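PDB 5AQ1: glucose-6-phosphate dehydrogenase from Trypanosoma cruzi, which catalyses the NADP-dependent oxidation of glucose 6-phosphate, the entry step of the pentose phosphate pathway. Local coordinates for residues B[240-253]-B[359-373]. Sequence-based numbering, arbitrary orientation.
Sequences IACVQITFKEKIGT and VPFIIRAGKALEERL. With BG6 (6-O-phosphono-beta-D-glucopyranose), chain F.
Lys367 runs straight out to CE and then bends at its last torsion (chi4 -86°), while Glu249 stays extended beyond CG, and the two side chains meet at the sugar end of the substrate pocket. They extend from the C-terminal ends of parallel neighbours, strands 240-248 and 361-366, in the mixed sheet of the C-terminal domain. Parallel backbone bonds run from Val243 N...Pro360 O to Glu249 N...Gly366 O; past Gly366 segment 359-373 turns back, and Leu373 pairs antiparallel with Lys248, so strand 240-248 has a partner on each side. On the face toward helix 264-282, branched and aromatic residues suit a buried layer: Val243 CB packs 3.5 Å from Phe361 CD2, and Ile245 CD1 meets Ile363 CD1. The other face is more polar. With CG between N and the carbonyl carbon (chi1 55°) and the chain extended to NE, Arg364 lies alongside Thr246, and NE gives a nearly straight bond, in the guanidinium plane, to OG1 at 2.8 Å; Gln244 OE1 sits over one guanidinium face. Lys248, long and extended, carries NZ to salt bridges with Glu371 OE2 (3.2 Å) and, weakly, Glu370 OE1. In the pocket, one carboxylate accepts from an ammonium and a hydroxyl: Glu249 OE1 forms a salt bridge with Lys367 NZ through its syn lone pair at 2.7 Å, and OE2 accepts BG6 O4. Lys367 NZ in turn donates to BG6 O3 and O4, each at 2.9 Å.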
ATOM      1  N   ILE B 240      -0.231  -3.241  10.772  1.00 32.87           N
ATOM      2  CA  ILE B 240      -0.242  -3.332  12.235  1.00 33.42           C
ATOM      3  C   ILE B 240      -1.520  -4.006  12.737  1.00 34.00           C
ATOM      4  O   ILE B 240      -2.631  -3.604  12.382  1.00 33.27           O
ATOM      5  CB  ILE B 240      -0.082  -1.946  12.892  1.00 32.40           C
ATOM      6  CG1 ILE B 240       1.293  -1.369  12.559  1.00 32.13           C
ATOM      7  CG2 ILE B 240      -0.251  -2.046  14.402  1.00 32.41           C
ATOM      8  CD1 ILE B 240       1.482   0.075  12.972  1.00 32.31           C
ATOM      9  N   ALA B 241      -1.337  -5.029  13.568  1.00 34.86           N
ATOM     10  CA  ALA B 241      -2.442  -5.784  14.150  1.00 35.89           C
ATOM     11  C   ALA B 241      -2.833  -5.253  15.525  1.00 36.82           C
ATOM     12  O   ALA B 241      -4.009  -5.258  15.876  1.00 36.23           O
ATOM     13  CB  ALA B 241      -2.063  -7.254  14.259  1.00 36.53           C
ATOM     14  N   CYS B 242      -1.845  -4.818  16.303  1.00 37.96           N
ATOM     15  CA  CYS B 242      -2.078  -4.391  17.675  1.00 39.46           C
ATOM     16  C   CYS B 242      -0.902  -3.574  18.216  1.00 38.27           C
ATOM     17  O   CYS B 242       0.257  -3.866  17.913  1.00 38.17           O
ATOM     18  CB  CYS B 242      -2.302  -5.616  18.562  1.00 41.48           C
ATOM     19  SG  CYS B 242      -2.598  -5.217  20.298  1.00 48.75           S
ATOM     20  N   VAL B 243      -1.211  -2.555  19.018  1.00 37.45           N
ATOM     21  CA  VAL B 243      -0.193  -1.726  19.671  1.00 36.68           C
ATOM     22  C   VAL B 243      -0.385  -1.778  21.186  1.00 37.00           C
ATOM     23  O   VAL B 243      -1.479  -1.506  21.682  1.00 37.11           O
ATOM     24  CB  VAL B 243      -0.268  -0.261  19.200  1.00 35.49           C
ATOM     25  CG1 VAL B 243       0.716   0.609  19.969  1.00 35.61           C
ATOM     26  CG2 VAL B 243       0.000  -0.170  17.705  1.00 35.75           C
ATOM     27  N   GLN B 244       0.675  -2.133  21.910  1.00 36.54           N
ATOM     28  CA  GLN B 244       0.627  -2.217  23.367  1.00 36.37           C
ATOM     29  C   GLN B 244       1.623  -1.245  23.992  1.00 35.65           C
ATOM     30  O   GLN B 244       2.789  -1.207  23.600  1.00 37.27           O
ATOM     31  CB  GLN B 244       0.927  -3.639  23.840  1.00 36.99           C
ATOM     32  CG  GLN B 244       0.532  -3.894  25.290  1.00 37.89           C
ATOM     33  CD  GLN B 244       0.997  -5.241  25.807  1.00 37.83           C
ATOM     34  OE1 GLN B 244       0.189  -6.074  26.205  1.00 38.07           O
ATOM     35  NE2 GLN B 244       2.303  -5.455  25.807  1.00 38.30           N
ATOM     36  N   ILE B 245       1.149  -0.460  24.957  1.00 34.81           N
ATOM     37  CA  ILE B 245       1.992   0.458  25.720  1.00 33.93           C
ATOM     38  C   ILE B 245       1.927   0.033  27.183  1.00 33.40           C
ATOM     39  O   ILE B 245       0.843  -0.021  27.772  1.00 33.07           O
ATOM     40  CB  ILE B 245       1.524   1.920  25.561  1.00 34.36           C
ATOM     41  CG1 ILE B 245       1.556   2.330  24.083  1.00 34.04           C
ATOM     42  CG2 ILE B 245       2.413   2.853  26.369  1.00 35.17           C
ATOM     43  CD1 ILE B 245       0.841   3.630  23.778  1.00 33.86           C
ATOM     44  N   THR B 246       3.089  -0.263  27.763  1.00 33.04           N
ATOM     45  CA  THR B 246       3.165  -0.912  29.072  1.00 33.94           C
ATOM     46  C   THR B 246       4.009  -0.141  30.086  1.00 34.16           C
ATOM     47  O   THR B 246       5.124   0.279  29.791  1.00 31.80           O
ATOM     48  CB  THR B 246       3.750  -2.325  28.932  1.00 34.19           C
ATOM     49  OG1 THR B 246       2.923  -3.088  28.047  1.00 35.06           O
ATOM     50  CG2 THR B 246       3.841  -3.024  30.283  1.00 34.66           C
ATOM     51  N   PHE B 247       3.458   0.014  31.288  1.00 36.21           N
ATOM     52  CA  PHE B 247       4.148   0.628  32.416  1.00 37.26           C
ATOM     53  C   PHE B 247       4.059  -0.331  33.597  1.00 38.08           C
ATOM     54  O   PHE B 247       2.968  -0.736  33.990  1.00 39.21           O
ATOM     55  CB  PHE B 247       3.500   1.977  32.751  1.00 37.56           C
ATOM     56  CG  PHE B 247       3.925   2.561  34.070  1.00 39.05           C
ATOM     57  CD1 PHE B 247       3.247   2.235  35.240  1.00 40.99           C
ATOM     58  CD2 PHE B 247       4.980   3.462  34.146  1.00 40.07           C
ATOM     59  CE1 PHE B 247       3.622   2.779  36.460  1.00 41.83           C
ATOM     60  CE2 PHE B 247       5.361   4.007  35.367  1.00 41.21           C
ATOM     61  CZ  PHE B 247       4.680   3.669  36.521  1.00 41.37           C
ATOM     62  N   LYS B 248       5.210  -0.703  34.148  1.00 39.41           N
ATOM     63  CA  LYS B 248       5.263  -1.537  35.349  1.00 39.77           C
ATOM     64  C   LYS B 248       6.257  -0.969  36.350  1.00 39.39           C
ATOM     65  O   LYS B 248       7.282  -0.408  35.964  1.00 38.39           O
ATOM     66  CB  LYS B 248       5.694  -2.956  35.009  1.00 41.03           C
ATOM     67  CG  LYS B 248       4.853  -3.670  33.969  1.00 41.28           C
ATOM     68  CD  LYS B 248       5.301  -5.118  33.897  1.00 42.64           C
ATOM     69  CE  LYS B 248       4.725  -5.855  32.704  1.00 43.13           C
ATOM     70  NZ  LYS B 248       5.379  -7.189  32.593  1.00 43.96           N
ATOM     71  N   GLU B 249       5.941  -1.118  37.632  1.00 40.39           N
ATOM     72  CA  GLU B 249       6.853  -0.757  38.712  1.00 40.75           C
ATOM     73  C   GLU B 249       6.789  -1.826  39.785  1.00 41.86           C
ATOM     74  O   GLU B 249       5.736  -2.436  39.998  1.00 41.30           O
ATOM     75  CB  GLU B 249       6.476   0.599  39.314  1.00 40.52           C
ATOM     76  CG  GLU B 249       7.056   1.794  38.575  1.00 39.71           C
ATOM     77  CD  GLU B 249       6.640   3.124  39.187  1.00 40.33           C
ATOM     78  OE1 GLU B 249       5.746   3.141  40.060  1.00 41.55           O
ATOM     79  OE2 GLU B 249       7.200   4.166  38.790  1.00 40.29           O
ATOM     80  N   LYS B 250       7.917  -2.055  40.450  1.00 43.20           N
ATOM     81  CA  LYS B 250       7.959  -2.954  41.598  1.00 44.69           C
ATOM     82  C   LYS B 250       7.480  -2.224  42.847  1.00 44.10           C
ATOM     83  O   LYS B 250       6.830  -2.816  43.706  1.00 43.25           O
ATOM     84  CB  LYS B 250       9.372  -3.489  41.817  1.00 46.99           C
ATOM     85  CG  LYS B 250       9.941  -4.241  40.625  1.00 48.83           C
ATOM     86  CD  LYS B 250      11.203  -5.006  40.991  1.00 50.93           C
ATOM     87  CE  LYS B 250      10.878  -6.333  41.657  1.00 54.01           C
ATOM     88  NZ  LYS B 250      12.052  -6.908  42.373  1.00 57.09           N
ATOM     89  N   ILE B 251       7.804  -0.936  42.941  1.00 43.12           N
ATOM     90  CA  ILE B 251       7.409  -0.132  44.097  1.00 43.55           C
ATOM     91  C   ILE B 251       5.894  -0.047  44.244  1.00 43.90           C
ATOM     92  O   ILE B 251       5.155  -0.147  43.262  1.00 43.13           O
ATOM     93  CB  ILE B 251       7.994   1.301  44.053  1.00 43.35           C
ATOM     94  CG1 ILE B 251       7.586   2.038  42.770  1.00 42.35           C
ATOM     95  CG2 ILE B 251       9.510   1.259  44.188  1.00 43.70           C
ATOM     96  CD1 ILE B 251       7.728   3.543  42.869  1.00 41.44           C
ATOM     97  N   GLY B 252       5.445   0.125  45.485  1.00 45.20           N
ATOM     98  CA  GLY B 252       4.034   0.306  45.793  1.00 45.97           C
ATOM     99  C   GLY B 252       3.750   1.772  46.021  1.00 47.03           C
ATOM    100  O   GLY B 252       4.488   2.633  45.544  1.00 44.17           O
ATOM    101  N   THR B 253       2.675   2.045  46.755  1.00 51.62           N
ATOM    102  CA  THR B 253       2.245   3.409  47.059  1.00 53.98           C
ATOM    103  C   THR B 253       2.250   3.662  48.568  1.00 59.06           C
ATOM    104  O   THR B 253       1.541   4.540  49.058  1.00 60.46           O
ATOM    105  CB  THR B 253       0.826   3.663  46.518  1.00 53.42           C
ATOM    106  OG1 THR B 253      -0.068   2.687  47.058  1.00 53.54           O
ATOM    107  CG2 THR B 253       0.801   3.572  45.001  1.00 52.27           C
ATOM    108  N   VAL B 359      -7.524  -1.134  14.686  1.00 36.74           N
ATOM    109  CA  VAL B 359      -6.289  -1.493  15.380  1.00 34.63           C
ATOM    110  C   VAL B 359      -6.462  -1.214  16.867  1.00 35.11           C
ATOM    111  O   VAL B 359      -6.533  -0.055  17.273  1.00 35.34           O
ATOM    112  CB  VAL B 359      -5.084  -0.690  14.849  1.00 34.06           C
ATOM    113  CG1 VAL B 359      -3.794  -1.130  15.530  1.00 33.56           C
ATOM    114  CG2 VAL B 359      -4.965  -0.852  13.344  1.00 33.88           C
ATOM    115  N   PRO B 360      -6.541  -2.272  17.689  1.00 36.16           N
ATOM    116  CA  PRO B 360      -6.686  -2.057  19.126  1.00 35.88           C
ATOM    117  C   PRO B 360      -5.414  -1.506  19.773  1.00 35.70           C
ATOM    118  O   PRO B 360      -4.309  -1.980  19.491  1.00 33.93           O
ATOM    119  CB  PRO B 360      -6.988  -3.461  19.657  1.00 36.46           C
ATOM    120  CG  PRO B 360      -6.343  -4.376  18.677  1.00 36.45           C
ATOM    121  CD  PRO B 360      -6.519  -3.704  17.350  1.00 36.30           C
ATOM    122  N   PHE B 361      -5.586  -0.509  20.638  1.00 35.77           N
ATOM    123  CA  PHE B 361      -4.483   0.037  21.420  1.00 35.10           C
ATOM    124  C   PHE B 361      -4.638  -0.380  22.869  1.00 35.44           C
ATOM    125  O   PHE B 361      -5.595   0.017  23.530  1.00 34.69           O
ATOM    126  CB  PHE B 361      -4.444   1.556  21.298  1.00 34.13           C
ATOM    127  CG  PHE B 361      -3.872   2.026  20.003  1.00 33.91           C
ATOM    128  CD1 PHE B 361      -4.675   2.142  18.878  1.00 34.09           C
ATOM    129  CD2 PHE B 361      -2.528   2.328  19.898  1.00 33.77           C
ATOM    130  CE1 PHE B 361      -4.146   2.570  17.675  1.00 34.06           C
ATOM    131  CE2 PHE B 361      -1.992   2.755  18.697  1.00 34.18           C
ATOM    132  CZ  PHE B 361      -2.802   2.877  17.585  1.00 33.77           C
ATOM    133  N   ILE B 362      -3.693  -1.187  23.349  1.00 36.14           N
ATOM    134  CA  ILE B 362      -3.699  -1.667  24.724  1.00 37.77           C
ATOM    135  C   ILE B 362      -2.784  -0.788  25.563  1.00 38.16           C
ATOM    136  O   ILE B 362      -1.574  -0.758  25.346  1.00 39.05           O
ATOM    137  CB  ILE B 362      -3.192  -3.121  24.834  1.00 39.80           C
ATOM    138  CG1 ILE B 362      -3.837  -4.025  23.779  1.00 40.10           C
ATOM    139  CG2 ILE B 362      -3.445  -3.670  26.233  1.00 41.21           C
ATOM    140  CD1 ILE B 362      -5.346  -4.065  23.836  1.00 40.94           C
ATOM    141  N   ILE B 363      -3.363  -0.063  26.512  1.00 39.15           N
ATOM    142  CA  ILE B 363      -2.585   0.728  27.460  1.00 39.35           C
ATOM    143  C   ILE B 363      -2.638   0.011  28.796  1.00 39.08           C
ATOM    144  O   ILE B 363      -3.728  -0.233  29.318  1.00 38.88           O
ATOM    145  CB  ILE B 363      -3.167   2.144  27.671  1.00 40.21           C
ATOM    146  CG1 ILE B 363      -3.527   2.816  26.337  1.00 40.65           C
ATOM    147  CG2 ILE B 363      -2.194   2.998  28.479  1.00 39.98           C
ATOM    148  CD1 ILE B 363      -2.342   3.330  25.554  1.00 41.13           C
ATOM    149  N   ARG B 364      -1.483  -0.341  29.350  1.00 38.11           N
ATOM    150  CA  ARG B 364      -1.465  -0.928  30.685  1.00 40.61           C
ATOM    151  C   ARG B 364      -0.421  -0.288  31.594  1.00 40.49           C
ATOM    152  O   ARG B 364       0.666   0.095  31.159  1.00 39.88           O
ATOM    153  CB  ARG B 364      -1.300  -2.450  30.624  1.00 41.56           C
ATOM    154  CG  ARG B 364      -0.089  -2.930  29.855  1.00 40.92           C
ATOM    155  CD  ARG B 364      -0.069  -4.444  29.808  1.00 41.62           C
ATOM    156  NE  ARG B 364       1.240  -4.930  29.390  1.00 41.35           N
ATOM    157  CZ  ARG B 364       1.750  -6.119  29.706  1.00 41.91           C
ATOM    158  NH1 ARG B 364       1.069  -6.984  30.455  1.00 42.48           N
ATOM    159  NH2 ARG B 364       2.962  -6.440  29.271  1.00 42.23           N
ATOM    160  N   ALA B 365      -0.786  -0.167  32.865  1.00 39.84           N
ATOM    161  CA  ALA B 365       0.036   0.507  33.854  1.00 39.69           C
ATOM    162  C   ALA B 365      -0.290  -0.053  35.227  1.00 40.14           C
ATOM    163  O   ALA B 365      -1.459  -0.151  35.602  1.00 40.80           O
ATOM    164  CB  ALA B 365      -0.225   2.006  33.818  1.00 39.79           C
ATOM    165  N   GLY B 366       0.741  -0.433  35.970  1.00 40.10           N
ATOM    166  CA  GLY B 366       0.545  -0.958  37.312  1.00 41.91           C
ATOM    167  C   GLY B 366       1.740  -0.759  38.219  1.00 41.90           C
ATOM    168  O   GLY B 366       2.882  -0.741  37.762  1.00 41.39           O
ATOM    169  N   LYS B 367       1.455  -0.595  39.507  1.00 42.44           N
ATOM    170  CA  LYS B 367       2.474  -0.586  40.549  1.00 42.88           C
ATOM    171  C   LYS B 367       2.391  -1.909  41.307  1.00 44.07           C
ATOM    172  O   LYS B 367       1.412  -2.649  41.168  1.00 43.91           O
ATOM    173  CB  LYS B 367       2.266   0.606  41.489  1.00 43.38           C
ATOM    174  CG  LYS B 367       2.592   1.954  40.853  1.00 42.38           C
ATOM    175  CD  LYS B 367       2.331   3.114  41.805  1.00 42.73           C
ATOM    176  CE  LYS B 367       2.644   4.464  41.167  1.00 41.71           C
ATOM    177  NZ  LYS B 367       4.076   4.860  41.294  1.00 40.35           N
ATOM    178  N   ALA B 368       3.423  -2.208  42.092  1.00 44.53           N
ATOM    179  CA  ALA B 368       3.519  -3.473  42.827  1.00 45.52           C
ATOM    180  C   ALA B 368       3.440  -4.694  41.903  1.00 45.07           C
ATOM    181  O   ALA B 368       2.718  -5.654  42.187  1.00 45.39           O
ATOM    182  CB  ALA B 368       2.449  -3.542  43.910  1.00 46.80           C
ATOM    183  N   LEU B 369       4.198  -4.654  40.808  1.00 43.75           N
ATOM    184  CA  LEU B 369       4.245  -5.757  39.846  1.00 44.28           C
ATOM    185  C   LEU B 369       5.600  -6.483  39.896  1.00 45.54           C
ATOM    186  O   LEU B 369       6.455  -6.142  40.709  1.00 46.74           O
ATOM    187  CB  LEU B 369       3.952  -5.227  38.439  1.00 42.64           C
ATOM    188  CG  LEU B 369       2.539  -4.690  38.201  1.00 42.16           C
ATOM    189  CD1 LEU B 369       2.446  -4.079  36.814  1.00 40.67           C
ATOM    190  CD2 LEU B 369       1.492  -5.782  38.368  1.00 43.18           C
ATOM    191  N   GLU B 370       5.784  -7.488  39.037  1.00 46.26           N
ATOM    192  CA  GLU B 370       7.018  -8.300  39.045  1.00 47.24           C
ATOM    193  C   GLU B 370       8.293  -7.590  38.579  1.00 46.50           C
ATOM    194  O   GLU B 370       9.393  -8.040  38.897  1.00 46.22           O
ATOM    195  CB  GLU B 370       6.877  -9.632  38.274  1.00 48.21           C
ATOM    196  CG  GLU B 370       5.741  -9.779  37.269  1.00 49.09           C
ATOM    197  CD  GLU B 370       5.766  -8.768  36.141  1.00 48.03           C
ATOM    198  OE1 GLU B 370       6.504  -8.975  35.156  1.00 48.54           O
ATOM    199  OE2 GLU B 370       5.010  -7.783  36.226  1.00 48.54           O
ATOM    200  N   GLU B 371       8.161  -6.507  37.822  1.00 45.49           N
ATOM    201  CA  GLU B 371       9.337  -5.809  37.305  1.00 45.01           C
ATOM    202  C   GLU B 371       9.086  -4.325  37.078  1.00 43.74           C
ATOM    203  O   GLU B 371       7.946  -3.864  37.071  1.00 43.20           O
ATOM    204  CB  GLU B 371       9.814  -6.460  35.992  1.00 44.85           C
ATOM    205  CG  GLU B 371       8.799  -6.427  34.851  1.00 44.03           C
ATOM    206  CD  GLU B 371       9.339  -6.977  33.536  1.00 43.79           C
ATOM    207  OE1 GLU B 371      10.540  -7.312  33.462  1.00 44.06           O
ATOM    208  OE2 GLU B 371       8.556  -7.073  32.563  1.00 41.90           O
ATOM    209  N   ARG B 372      10.176  -3.590  36.899  1.00 43.47           N
ATOM    210  CA  ARG B 372      10.117  -2.222  36.421  1.00 42.54           C
ATOM    211  C   ARG B 372      10.263  -2.261  34.907  1.00 40.50           C
ATOM    212  O   ARG B 372      11.222  -2.832  34.389  1.00 39.34           O
ATOM    213  CB  ARG B 372      11.238  -1.389  37.039  1.00 44.13           C
ATOM    214  CG  ARG B 372      11.282   0.045  36.534  1.00 44.62           C
ATOM    215  CD  ARG B 372      11.890   0.986  37.565  1.00 45.51           C
ATOM    216  NE  ARG B 372      11.920   2.365  37.079  1.00 44.51           N
ATOM    217  CZ  ARG B 372      12.881   2.891  36.319  1.00 45.44           C
ATOM    218  NH1 ARG B 372      13.930   2.168  35.932  1.00 45.06           N
ATOM    219  NH2 ARG B 372      12.791   4.162  35.941  1.00 46.79           N
ATOM    220  N   LEU B 373       9.303  -1.674  34.198  1.00 38.84           N
ATOM    221  CA  LEU B 373       9.326  -1.682  32.738  1.00 37.29           C
ATOM    222  C   LEU B 373       8.535  -0.534  32.141  1.00 35.87           C
ATOM    223  O   LEU B 373       7.465  -0.173  32.634  1.00 34.81           O
ATOM    224  CB  LEU B 373       8.755  -2.998  32.199  1.00 37.87           C
ATOM    225  CG  LEU B 373       8.724  -3.164  30.673  1.00 36.54           C
ATOM    226  CD1 LEU B 373      10.132  -3.181  30.093  1.00 36.48           C
ATOM    227  CD2 LEU B 373       7.977  -4.430  30.290  1.00 36.26           C
TER
HETATM  228  C1  BG6 F 550       5.494  10.106  38.208  1.00 30.92           C
HETATM  229  C2  BG6 F 550       4.294   9.420  38.858  1.00 29.76           C
HETATM  230  O1  BG6 F 550       5.055  11.119  37.295  1.00 31.30           O
HETATM  231  O5  BG6 F 550       6.272   9.139  37.494  1.00 31.60           O
HETATM  232  C3  BG6 F 550       4.779   8.306  39.770  1.00 30.10           C
HETATM  233  O2  BG6 F 550       3.520  10.367  39.602  1.00 29.50           O
HETATM  234  C4  BG6 F 550       5.626   7.345  38.952  1.00 31.47           C
HETATM  235  O3  BG6 F 550       3.686   7.601  40.368  1.00 29.87           O
HETATM  236  C5  BG6 F 550       6.793   8.102  38.330  1.00 32.13           C
HETATM  237  O4  BG6 F 550       6.093   6.288  39.792  1.00 32.49           O
HETATM  238  C6  BG6 F 550       7.693   7.170  37.523  1.00 32.94           C
HETATM  239  O6  BG6 F 550       8.666   7.917  36.793  1.00 33.63           O
HETATM  240  P   BG6 F 550       9.935   7.170  36.146  1.00 34.65           P
HETATM  241  O1P BG6 F 550       9.342   6.077  35.287  1.00 37.93           O
HETATM  242  O2P BG6 F 550      10.630   8.234  35.343  1.00 37.03           O
HETATM  243  O3P BG6 F 550      10.706   6.681  37.349  1.00 38.15           O
HETATM  244  O   HOH W   1       8.851   3.781  36.545  1.00 37.56           O
HETATM  245  O   HOH W   2       6.174  -5.554  43.456  1.00 34.63           O
HETATM  246  O   HOH W   3       4.668   4.986  44.315  1.00 35.48           O